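Local coordinates for protein LbaCas13a H328A (C2c2) (Lachnospiraceae bacterium NK4A179, PDB 5WLH) that probably matures its own precursor CRISPR RNA and, guided by the product, cleaves RNA as an A-cleaving CRISPR-Cas13a nuclease, at residues F341-P345 and L370-N375; L305-F310 and I408-V412; Y311-K317 and R334-R339. One frame throughout, in Å; residues are numbered along the deposited sequence.

Interaction 1. Residues F341-P345 and L370-N375. With nucleotides of chain B.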
# COMPACT_ATOMS: atom_id res chain seq x y z
N PHE A 341 21.05 -11.25 -27.14
CA PHE A 341 21.97 -10.31 -26.50
C PHE A 341 23.21 -11.02 -25.97
O PHE A 341 24.33 -10.52 -26.11
CB PHE A 341 21.25 -9.56 -25.37
CG PHE A 341 22.04 -8.44 -24.76
CD1 PHE A 341 22.28 -7.28 -25.46
CD2 PHE A 341 22.51 -8.53 -23.45
CE1 PHE A 341 22.98 -6.23 -24.90
CE2 PHE A 341 23.22 -7.49 -22.87
CZ PHE A 341 23.45 -6.33 -23.60
N ILE A 342 23.01 -12.17 -25.32
CA ILE A 342 24.07 -13.05 -24.85
C ILE A 342 23.71 -14.47 -25.26
O ILE A 342 22.54 -14.80 -25.52
CB ILE A 342 24.26 -13.01 -23.32
CG1 ILE A 342 22.94 -13.28 -22.60
CG2 ILE A 342 24.85 -11.68 -22.89
CD1 ILE A 342 23.12 -13.53 -21.12
N LYS A 343 24.72 -15.32 -25.32
CA LYS A 343 24.51 -16.75 -25.53
C LYS A 343 24.27 -17.40 -24.16
O LYS A 343 25.12 -17.33 -23.27
CB LYS A 343 25.70 -17.37 -26.27
CG LYS A 343 27.05 -17.29 -25.55
CD LYS A 343 27.34 -18.56 -24.74
CE LYS A 343 28.29 -18.27 -23.60
NZ LYS A 343 28.08 -19.25 -22.50
N LEU A 344 23.10 -17.98 -23.99
CA LEU A 344 22.87 -18.61 -22.70
C LEU A 344 23.59 -19.96 -22.64
O LEU A 344 23.59 -20.71 -23.61
CB LEU A 344 21.38 -18.81 -22.47
CG LEU A 344 20.60 -17.51 -22.30
CD1 LEU A 344 19.14 -17.82 -22.13
CD2 LEU A 344 21.14 -16.75 -21.10
N PRO A 345 24.23 -20.29 -21.51
CA PRO A 345 24.74 -21.65 -21.32
C PRO A 345 23.59 -22.65 -21.33
O PRO A 345 22.43 -22.31 -21.09
CB PRO A 345 25.41 -21.60 -19.94
CG PRO A 345 25.54 -20.13 -19.61
CD PRO A 345 24.43 -19.44 -20.32
N LEU A 370 27.68 -12.65 -17.87
CA LEU A 370 27.55 -12.52 -19.31
C LEU A 370 26.81 -11.24 -19.69
O LEU A 370 27.23 -10.50 -20.58
CB LEU A 370 26.83 -13.72 -19.89
CG LEU A 370 27.65 -15.02 -19.98
CD1 LEU A 370 26.75 -16.17 -20.36
CD2 LEU A 370 28.75 -14.84 -21.01
N TYR A 371 25.66 -11.00 -19.04
CA TYR A 371 24.94 -9.75 -19.27
C TYR A 371 25.83 -8.56 -19.02
O TYR A 371 25.86 -7.61 -19.81
CB TYR A 371 23.74 -9.67 -18.34
CG TYR A 371 22.46 -10.29 -18.80
CD1 TYR A 371 21.67 -9.69 -19.78
CD2 TYR A 371 21.99 -11.46 -18.20
CE1 TYR A 371 20.47 -10.23 -20.16
CE2 TYR A 371 20.79 -12.01 -18.58
CZ TYR A 371 20.03 -11.40 -19.55
OH TYR A 371 18.84 -11.97 -19.93
N ARG A 372 26.54 -8.57 -17.88
CA ARG A 372 27.34 -7.40 -17.50
C ARG A 372 28.44 -7.15 -18.51
O ARG A 372 28.65 -6.01 -18.94
CB ARG A 372 27.95 -7.59 -16.11
CG ARG A 372 28.84 -6.41 -15.67
CD ARG A 372 29.39 -6.65 -14.28
NE ARG A 372 30.32 -5.60 -13.86
CZ ARG A 372 31.62 -5.60 -14.12
NH1 ARG A 372 32.17 -6.60 -14.81
NH2 ARG A 372 32.37 -4.60 -13.69
N ASN A 373 29.16 -8.21 -18.91
CA ASN A 373 30.20 -8.06 -19.92
C ASN A 373 29.64 -7.46 -21.20
O ASN A 373 30.25 -6.55 -21.77
CB ASN A 373 30.84 -9.42 -20.21
CG ASN A 373 31.65 -9.92 -19.04
OD1 ASN A 373 32.07 -9.13 -18.19
ND2 ASN A 373 31.86 -11.23 -18.98
N GLN A 374 28.50 -7.97 -21.67
CA GLN A 374 27.90 -7.42 -22.89
C GLN A 374 27.42 -5.99 -22.66
O GLN A 374 27.61 -5.12 -23.52
CB GLN A 374 26.76 -8.33 -23.36
CG GLN A 374 26.15 -7.90 -24.69
CD GLN A 374 27.17 -7.89 -25.81
OE1 GLN A 374 27.73 -8.92 -26.15
NE2 GLN A 374 27.44 -6.70 -26.35
N ASN A 375 26.83 -5.72 -21.50
CA ASN A 375 26.40 -4.35 -21.21
C ASN A 375 27.57 -3.38 -21.27
O ASN A 375 27.46 -2.29 -21.85
CB ASN A 375 25.72 -4.30 -19.84
CG ASN A 375 24.82 -3.06 -19.68
OD1 ASN A 375 24.27 -2.56 -20.65
ND2 ASN A 375 24.69 -2.58 -18.45
P G B 19 35.91 -1.64 -11.27
OP1 G B 19 37.08 -1.48 -10.39
OP2 G B 19 35.32 -2.97 -11.52
O5' G B 19 34.78 -0.74 -10.59
C5' G B 19 35.05 0.59 -10.19
C4' G B 19 33.75 1.28 -9.87
O4' G B 19 32.88 1.18 -11.02
C3' G B 19 32.95 0.66 -8.74
O3' G B 19 33.34 1.19 -7.48
C2' G B 19 31.52 1.03 -9.09
O2' G B 19 31.29 2.38 -8.72
C1' G B 19 31.56 0.96 -10.61
N9 G B 19 31.12 -0.34 -11.15
C8 G B 19 31.90 -1.32 -11.74
N7 G B 19 31.20 -2.33 -12.17
C5 G B 19 29.88 -1.99 -11.85
C6 G B 19 28.66 -2.69 -12.05
O6 G B 19 28.51 -3.80 -12.58
N1 G B 19 27.56 -1.97 -11.57
C2 G B 19 27.63 -0.73 -10.97
N2 G B 19 26.48 -0.16 -10.56
N3 G B 19 28.76 -0.08 -10.78
C4 G B 19 29.83 -0.76 -11.23
P A B 20 33.43 0.25 -6.19
OP1 A B 20 33.60 1.14 -5.02
OP2 A B 20 34.35 -0.86 -6.53
O5' A B 20 31.98 -0.37 -6.06
C5' A B 20 30.88 0.42 -5.67
C4' A B 20 29.59 -0.33 -5.86
O4' A B 20 29.37 -0.58 -7.26
C3' A B 20 29.54 -1.70 -5.24
O3' A B 20 29.33 -1.68 -3.85
C2' A B 20 28.41 -2.36 -6.03
O2' A B 20 27.15 -1.86 -5.61
C1' A B 20 28.70 -1.82 -7.42
N9 A B 20 29.60 -2.73 -8.17
C8 A B 20 30.96 -2.64 -8.32
N7 A B 20 31.47 -3.63 -9.02
C5 A B 20 30.36 -4.40 -9.36
C6 A B 20 30.21 -5.58 -10.10
N6 A B 20 31.22 -6.24 -10.67
N1 A B 20 28.98 -6.09 -10.24
C2 A B 20 27.95 -5.44 -9.67
N3 A B 20 27.96 -4.33 -8.94
C4 A B 20 29.21 -3.86 -8.83
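Phe341 and Ile342 pack apolar side chains onto Tyr371, Leu370 and Gln374, laying the loop that follows helix 327-335 against one side of helix 357-388, to which the same loop leads. The CH2 of Gln374 CG sits over one face of the Phe341 ring, 3.5 Å from its centroid and nearer the rim; its closest ring atom is Phe341 CZ, 3.3 Å away. A glutamine suits this partly exposed place because its methylene groups cover the aromatic face while the amide turns off beyond them. Ile342 has CG1 between the backbone N and the carbonyl carbon (chi1 54°), which sends CD1 over a face of the Tyr371 ring in a second CH-pi contact, 3.8 Å from its centroid. Ile342 CG2, the other branch, lies 3.5 Å from Leu370 O. Farther along the loop, Leu370 CD1 lies against Lys343 O and Pro345 CD.

The loop packs back on the helix it leads into, in a helical region consistent with the Helical-1 domain of Cas13a, and the side of the helix facing away from the loop serves the RNA. There the extended Arg372 reads the Hoogsteen edge of G19 of chain B: NE gives a 2.9 Å hydrogen bond to O6, and NH2 a nearly straight one (178°) of 3.0 Å to N7. The amino N6 of A20 of chain B lies over one guanidinium face, while NH1 makes a salt bridge with Glu369. Outside the contact, Tyr371 OH is hydrogen-bonded to Lys426 O, and Phe341 pairs by backbone with Ala427.

Interaction 2. Residues L305-F310 and I408-V412. With nucleotides of chain B.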
# COMPACT_ATOMS: atom_id res chain seq x y z
N LEU A 305 19.54 6.80 -29.81
CA LEU A 305 20.51 6.39 -28.80
C LEU A 305 20.25 4.95 -28.36
O LEU A 305 21.20 4.18 -28.16
CB LEU A 305 20.45 7.31 -27.59
CG LEU A 305 21.04 8.70 -27.83
CD1 LEU A 305 20.82 9.58 -26.61
CD2 LEU A 305 22.52 8.62 -28.13
N VAL A 306 18.98 4.58 -28.19
CA VAL A 306 18.66 3.20 -27.82
C VAL A 306 19.07 2.25 -28.94
O VAL A 306 19.67 1.19 -28.69
CB VAL A 306 17.17 3.05 -27.50
CG1 VAL A 306 16.81 1.58 -27.24
CG2 VAL A 306 16.78 3.93 -26.31
N VAL A 307 18.75 2.61 -30.18
CA VAL A 307 19.13 1.74 -31.29
C VAL A 307 20.64 1.59 -31.36
O VAL A 307 21.17 0.48 -31.52
CB VAL A 307 18.55 2.28 -32.61
CG1 VAL A 307 19.17 1.54 -33.81
CG2 VAL A 307 17.01 2.16 -32.61
N LEU A 308 21.37 2.71 -31.22
CA LEU A 308 22.83 2.66 -31.21
C LEU A 308 23.35 1.74 -30.12
O LEU A 308 24.26 0.93 -30.36
CB LEU A 308 23.40 4.07 -31.02
CG LEU A 308 24.88 4.09 -30.63
CD1 LEU A 308 25.74 3.65 -31.81
CD2 LEU A 308 25.30 5.47 -30.12
N TYR A 309 22.80 1.86 -28.92
CA TYR A 309 23.32 1.11 -27.79
C TYR A 309 23.26 -0.39 -28.03
O TYR A 309 24.22 -1.11 -27.76
CB TYR A 309 22.55 1.48 -26.52
CG TYR A 309 23.20 1.04 -25.24
CD1 TYR A 309 23.01 -0.25 -24.75
CD2 TYR A 309 23.98 1.91 -24.50
CE1 TYR A 309 23.59 -0.65 -23.55
CE2 TYR A 309 24.57 1.52 -23.31
CZ TYR A 309 24.38 0.24 -22.85
OH TYR A 309 24.96 -0.13 -21.67
N PHE A 310 22.13 -0.87 -28.54
CA PHE A 310 21.90 -2.30 -28.63
C PHE A 310 22.21 -2.88 -30.00
O PHE A 310 22.43 -4.09 -30.10
CB PHE A 310 20.44 -2.62 -28.29
CG PHE A 310 20.12 -2.43 -26.84
CD1 PHE A 310 20.52 -3.38 -25.91
CD2 PHE A 310 19.47 -1.28 -26.41
CE1 PHE A 310 20.25 -3.20 -24.55
CE2 PHE A 310 19.21 -1.10 -25.05
CZ PHE A 310 19.59 -2.06 -24.13
N ILE A 408 20.57 4.13 -20.02
CA ILE A 408 20.41 2.86 -20.73
C ILE A 408 21.22 1.77 -20.03
O ILE A 408 20.73 0.67 -19.79
CB ILE A 408 20.85 3.00 -22.20
CG1 ILE A 408 19.91 3.93 -22.96
CG2 ILE A 408 20.80 1.63 -22.87
CD1 ILE A 408 20.43 4.32 -24.36
N GLU A 409 22.49 2.07 -19.74
CA GLU A 409 23.34 1.09 -19.08
C GLU A 409 22.75 0.68 -17.75
O GLU A 409 22.75 -0.51 -17.40
CB GLU A 409 24.73 1.68 -18.87
CG GLU A 409 25.66 0.75 -18.10
CD GLU A 409 27.01 1.36 -17.83
OE1 GLU A 409 27.07 2.47 -17.25
OE2 GLU A 409 28.02 0.71 -18.19
N TYR A 410 22.26 1.66 -17.00
CA TYR A 410 21.62 1.41 -15.72
C TYR A 410 20.38 0.55 -15.90
O TYR A 410 20.10 -0.34 -15.07
CB TYR A 410 21.27 2.76 -15.10
CG TYR A 410 20.43 2.72 -13.86
CD1 TYR A 410 20.97 2.35 -12.64
CD2 TYR A 410 19.08 3.10 -13.90
CE1 TYR A 410 20.20 2.35 -11.50
CE2 TYR A 410 18.31 3.09 -12.76
CZ TYR A 410 18.87 2.72 -11.56
OH TYR A 410 18.12 2.70 -10.40
N GLY A 411 19.64 0.78 -16.98
CA GLY A 411 18.41 0.05 -17.20
C GLY A 411 18.68 -1.40 -17.52
O GLY A 411 17.93 -2.28 -17.09
N VAL A 412 19.75 -1.67 -18.26
CA VAL A 412 20.12 -3.06 -18.50
C VAL A 412 20.48 -3.73 -17.18
O VAL A 412 20.09 -4.87 -16.93
CB VAL A 412 21.27 -3.16 -19.52
CG1 VAL A 412 21.77 -4.62 -19.61
CG2 VAL A 412 20.80 -2.69 -20.87
P A B 16 36.35 5.65 -14.55
OP1 A B 16 37.70 5.90 -14.00
OP2 A B 16 35.50 6.79 -14.99
O5' A B 16 36.50 4.68 -15.79
C5' A B 16 37.33 3.53 -15.75
C4' A B 16 37.18 2.70 -17.00
O4' A B 16 35.80 2.31 -17.13
C3' A B 16 37.53 3.42 -18.30
O3' A B 16 37.91 2.46 -19.28
C2' A B 16 36.20 4.02 -18.72
O2' A B 16 36.09 4.23 -20.11
C1' A B 16 35.22 2.94 -18.27
N9 A B 16 33.93 3.47 -17.82
C8 A B 16 33.62 4.67 -17.23
N7 A B 16 32.35 4.77 -16.91
C5 A B 16 31.81 3.56 -17.31
C6 A B 16 30.52 3.03 -17.25
N6 A B 16 29.47 3.70 -16.74
N1 A B 16 30.34 1.78 -17.73
C2 A B 16 31.38 1.10 -18.25
N3 A B 16 32.65 1.49 -18.35
C4 A B 16 32.78 2.74 -17.86
P C B 10 14.54 3.68 -11.40
OP1 C B 10 14.63 4.01 -12.86
OP2 C B 10 15.51 2.80 -10.69
O5' C B 10 14.65 5.03 -10.56
C5' C B 10 13.78 6.13 -10.78
C4' C B 10 13.77 7.04 -9.58
O4' C B 10 13.36 6.28 -8.41
C3' C B 10 15.12 7.62 -9.17
O3' C B 10 15.44 8.78 -9.92
C2' C B 10 14.92 7.90 -7.68
O2' C B 10 14.10 9.05 -7.50
C1' C B 10 14.09 6.70 -7.28
N1 C B 10 14.91 5.57 -6.80
C2 C B 10 15.38 5.64 -5.49
O2 C B 10 15.10 6.64 -4.79
N3 C B 10 16.12 4.62 -5.01
C4 C B 10 16.39 3.58 -5.80
N4 C B 10 17.12 2.58 -5.28
C5 C B 10 15.93 3.48 -7.15
C6 C B 10 15.20 4.49 -7.62
P A B 18 37.13 -3.51 -17.66
OP1 A B 18 36.98 -4.89 -17.15
OP2 A B 18 37.04 -3.23 -19.12
O5' A B 18 36.04 -2.57 -16.95
C5' A B 18 35.98 -2.47 -15.53
C4' A B 18 35.72 -1.05 -15.09
O4' A B 18 34.69 -0.47 -15.93
C3' A B 18 35.18 -0.89 -13.68
O3' A B 18 36.19 -0.92 -12.68
C2' A B 18 34.44 0.44 -13.76
O2' A B 18 35.36 1.52 -13.70
C1' A B 18 33.86 0.37 -15.16
N9 A B 18 32.50 -0.19 -15.19
C8 A B 18 32.10 -1.43 -15.63
N7 A B 18 30.81 -1.65 -15.54
C5 A B 18 30.32 -0.46 -15.01
C6 A B 18 29.03 -0.04 -14.66
N6 A B 18 27.92 -0.76 -14.80
N1 A B 18 28.89 1.21 -14.15
C2 A B 18 29.99 1.96 -14.00
N3 A B 18 31.25 1.68 -14.29
C4 A B 18 31.35 0.43 -14.78
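Ile408 is a knob in a hole formed by Leu305, Val306, Tyr309 and Phe310. Its two branches divide the work: CG2 stands over the centre of the Tyr309 ring, 3.4 Å from the centroid and 10° off the normal, while Ile408 CD1 runs to the foot of the hole, 4.0 Å from Val306 CA. A beta-branched side chain can do both at once. Phe310 borders the same knob through CE2, and its CZ meets Val412 CG2 at 3.5 Å, the methyl lying near the plane of the ring at its edge. Tyr309 CD1 lies over a face of the Phe310 ring.

The ring of Tyr309 reaches on past Ile408 because CG is anti to the backbone N (chi1 -166°). Tyr309 OH comes within 3.3 Å of Glu409 CB, and Asn375 OD1 gives this buried oxygen a hydrogen bond partner.

Glu409 and Tyr410 carry this segment's contacts to RNA of chain B. Glu409 OE1 accepts a 2.7 Å hydrogen bond from N6 of A16 of chain B, and Glu409 OE2 lies 2.6 Å from N1 of the same base; two bare acceptors would repel at that distance, which suggests that a proton, on one or the other, lies between them. Tyr410, pointing away from helix 292-311, gives its OH to OP2 of C10 of chain B at 2.6 Å.

Helices 292-311 and 398-417 cross at -59° in their local segments. Helix 357-388 lines one flank, through Cys378 and Val386, and helix 429-458 another, through Ser433, Ile436 and Leu440.

Interaction 3. Residues Y311-K317 and R334-R339. With nucleotides of chain B.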
# COMPACT_ATOMS: atom_id res chain seq x y z
N TYR A 311 22.21 -2.06 -31.05
CA TYR A 311 22.35 -2.59 -32.40
C TYR A 311 23.55 -2.02 -33.13
O TYR A 311 23.84 -2.46 -34.24
CB TYR A 311 21.07 -2.36 -33.22
CG TYR A 311 19.88 -2.99 -32.55
CD1 TYR A 311 19.60 -4.34 -32.70
CD2 TYR A 311 19.04 -2.24 -31.72
CE1 TYR A 311 18.50 -4.93 -32.05
CE2 TYR A 311 17.95 -2.80 -31.09
CZ TYR A 311 17.69 -4.15 -31.25
OH TYR A 311 16.60 -4.70 -30.60
N GLY A 312 24.27 -1.08 -32.53
CA GLY A 312 25.50 -0.60 -33.10
C GLY A 312 25.28 0.49 -34.13
O GLY A 312 24.19 0.68 -34.67
N SER A 313 26.36 1.23 -34.40
CA SER A 313 26.30 2.42 -35.24
C SER A 313 25.98 2.12 -36.70
O SER A 313 25.67 3.05 -37.44
CB SER A 313 27.63 3.17 -35.15
OG SER A 313 28.67 2.39 -35.70
N ASP A 314 26.05 0.86 -37.13
CA ASP A 314 25.75 0.51 -38.51
C ASP A 314 24.31 0.03 -38.69
O ASP A 314 23.97 -0.46 -39.77
CB ASP A 314 26.72 -0.56 -39.00
CG ASP A 314 28.04 0.03 -39.46
OD1 ASP A 314 28.02 0.95 -40.31
OD2 ASP A 314 29.09 -0.42 -38.95
N ASP A 315 23.47 0.16 -37.66
CA ASP A 315 22.07 -0.20 -37.83
C ASP A 315 21.43 0.68 -38.90
O ASP A 315 21.72 1.88 -38.98
CB ASP A 315 21.31 -0.06 -36.51
CG ASP A 315 19.88 -0.50 -36.63
OD1 ASP A 315 19.61 -1.71 -36.44
OD2 ASP A 315 19.02 0.35 -36.94
N SER A 316 20.56 0.08 -39.71
CA SER A 316 19.99 0.79 -40.85
C SER A 316 19.21 2.03 -40.44
O SER A 316 19.10 2.97 -41.23
CB SER A 316 19.10 -0.15 -41.67
OG SER A 316 17.99 -0.58 -40.92
N LYS A 317 18.69 2.08 -39.20
CA LYS A 317 17.95 3.25 -38.75
C LYS A 317 18.85 4.39 -38.33
O LYS A 317 18.35 5.48 -38.04
CB LYS A 317 17.01 2.88 -37.59
CG LYS A 317 15.70 2.27 -38.05
CD LYS A 317 14.96 3.23 -38.98
CE LYS A 317 13.60 2.68 -39.38
NZ LYS A 317 13.72 1.45 -40.20
N ARG A 334 11.83 -4.10 -33.32
CA ARG A 334 12.83 -4.79 -32.51
C ARG A 334 12.20 -5.87 -31.64
O ARG A 334 12.86 -6.85 -31.30
CB ARG A 334 13.60 -3.81 -31.64
CG ARG A 334 14.01 -2.53 -32.34
CD ARG A 334 15.12 -2.75 -33.35
NE ARG A 334 15.37 -1.53 -34.12
CZ ARG A 334 16.43 -1.33 -34.90
NH1 ARG A 334 17.35 -2.29 -35.02
NH2 ARG A 334 16.57 -0.19 -35.55
N ARG A 335 10.92 -5.71 -31.28
CA ARG A 335 10.24 -6.70 -30.45
C ARG A 335 10.23 -8.07 -31.13
O ARG A 335 10.53 -9.09 -30.50
CB ARG A 335 8.81 -6.25 -30.14
CG ARG A 335 8.03 -7.21 -29.24
CD ARG A 335 6.52 -6.96 -29.28
NE ARG A 335 5.75 -8.16 -28.93
CZ ARG A 335 4.84 -8.73 -29.72
NH1 ARG A 335 4.20 -9.83 -29.32
NH2 ARG A 335 4.54 -8.21 -30.90
N VAL A 336 9.90 -8.11 -32.43
CA VAL A 336 9.88 -9.37 -33.16
C VAL A 336 11.25 -9.76 -33.68
O VAL A 336 11.37 -10.75 -34.42
CB VAL A 336 8.87 -9.34 -34.33
CG1 VAL A 336 7.45 -9.55 -33.83
CG2 VAL A 336 8.99 -8.03 -35.11
N ASP A 337 12.30 -9.01 -33.33
CA ASP A 337 13.65 -9.38 -33.71
C ASP A 337 14.15 -10.54 -32.84
O ASP A 337 13.88 -10.60 -31.64
CB ASP A 337 14.58 -8.18 -33.57
CG ASP A 337 15.99 -8.47 -34.04
OD1 ASP A 337 16.24 -9.57 -34.58
OD2 ASP A 337 16.86 -7.59 -33.87
N ASN A 338 14.89 -11.46 -33.46
CA ASN A 338 15.31 -12.68 -32.80
C ASN A 338 16.76 -12.65 -32.35
O ASN A 338 17.25 -13.66 -31.82
CB ASN A 338 15.10 -13.88 -33.73
CG ASN A 338 13.87 -14.66 -33.37
OD1 ASN A 338 13.66 -15.00 -32.20
ND2 ASN A 338 13.03 -14.96 -34.36
N ARG A 339 17.45 -11.54 -32.53
CA ARG A 339 18.84 -11.42 -32.12
C ARG A 339 19.00 -11.73 -30.63
O ARG A 339 18.17 -11.34 -29.81
CB ARG A 339 19.34 -10.01 -32.42
CG ARG A 339 20.84 -9.86 -32.43
CD ARG A 339 21.24 -8.57 -33.09
NE ARG A 339 20.24 -8.07 -34.03
CZ ARG A 339 20.46 -7.08 -34.88
NH1 ARG A 339 21.65 -6.48 -34.89
NH2 ARG A 339 19.51 -6.67 -35.71
P A B 3 5.03 -2.33 -27.76
OP1 A B 3 6.05 -2.51 -26.70
OP2 A B 3 5.35 -2.65 -29.18
O5' A B 3 3.73 -3.18 -27.45
C5' A B 3 3.81 -4.33 -26.66
C4' A B 3 2.70 -4.35 -25.65
O4' A B 3 1.60 -5.11 -26.21
C3' A B 3 3.08 -5.07 -24.37
O3' A B 3 3.65 -4.19 -23.42
C2' A B 3 1.78 -5.72 -23.94
O2' A B 3 0.93 -4.76 -23.35
C1' A B 3 1.19 -6.10 -25.30
N9 A B 3 1.70 -7.38 -25.82
C8 A B 3 2.42 -7.57 -26.98
N7 A B 3 2.72 -8.83 -27.21
C5 A B 3 2.17 -9.50 -26.13
C6 A B 3 2.11 -10.86 -25.79
N6 A B 3 2.69 -11.81 -26.52
N1 A B 3 1.47 -11.22 -24.65
C2 A B 3 0.90 -10.25 -23.92
N3 A B 3 0.88 -8.94 -24.15
C4 A B 3 1.53 -8.63 -25.27
O HOH W 1 23.07 -4.37 -36.04
O HOH W 2 20.85 -3.86 -37.11
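Tyr311, the last residue of helix 292-311, and Asp315, which closes the turn after it, meet Arg334, at the end of helix 327-335, in a cation-pi contact joined to a salt bridge. Gly312 leaves the helix with positive phi, where any side chain would press on the preceding carbonyl, and begins a type I beta turn to Asp315. Two Asx turns frame the pair: Asp315 OD2 accepts from Lys317 N, and Asp337 OD1 accepts from Arg339 N.

Arg334 is the central side chain. Bent at chi2 (-72°), it runs alongside Tyr311 in the opposite direction, so that CD rests against CE2 and CZ of the ring and the guanidinium stands over its face, with CZ of Arg334 4.4 Å from the centroid. The two planes are tilted 35° apart. End-on, it grips the carboxylate with one nitrogen to each oxygen: Arg334 NH1 to Asp315 OD1 at 2.7 Å, and NH2 to Asp315 OD2 at 2.9 Å. Lys317 N and Arg334 NH2 approach OD2 from opposite faces of the carboxylate, which fixes its rotation. The charge of Arg334 is shared with Asp330, a second carboxylate that probably stabilises this buried guanidinium. Tyr311 OH is hydrogen-bonded to Ser433 OG of helix 429-458.

At the edge of the same ring stands Arg339, whose guanidinium is turned 77° to it; Tyr311 CD1 lies over its centre, 3.6 Å from Arg339 CZ. NE and NH2 of Arg339 make only weak hydrogen bonds to Asp337 OD2, within a salt bridge. A3 of chain B lies over one face of the Arg335 guanidinium, its N7 2.8 Å from Arg335 NH1. A water accepts from Arg339 NH1 at 2.8 Å and donates to Tyr311 O at 2.7 Å.

Interaction 2 is the core contact, mostly apolar, between helices 292-311 and 398-417; interaction 1 is partly buried, and interaction 3 lies at the surface, where charged groups and water join an aromatic ring. Helix 292-311 serves two of them: its last turns supply the hole of interaction 2, and its end and the turn beyond carry interaction 3, with Val307 CG1 packed on Asp315 OD2. Helix 429-458 borders all three, touching Phe341, Phe310 and Tyr311. Interactions 1 and 2 are joined by Asn375, hydrogen-bonded to Tyr309 OH and Glu409 O, and by Phe341 against Phe310. Interactions 1 and 3 adjoin only in sequence. In all three, a residue directed away from the protein contact, or leading away at its end, meets the RNA.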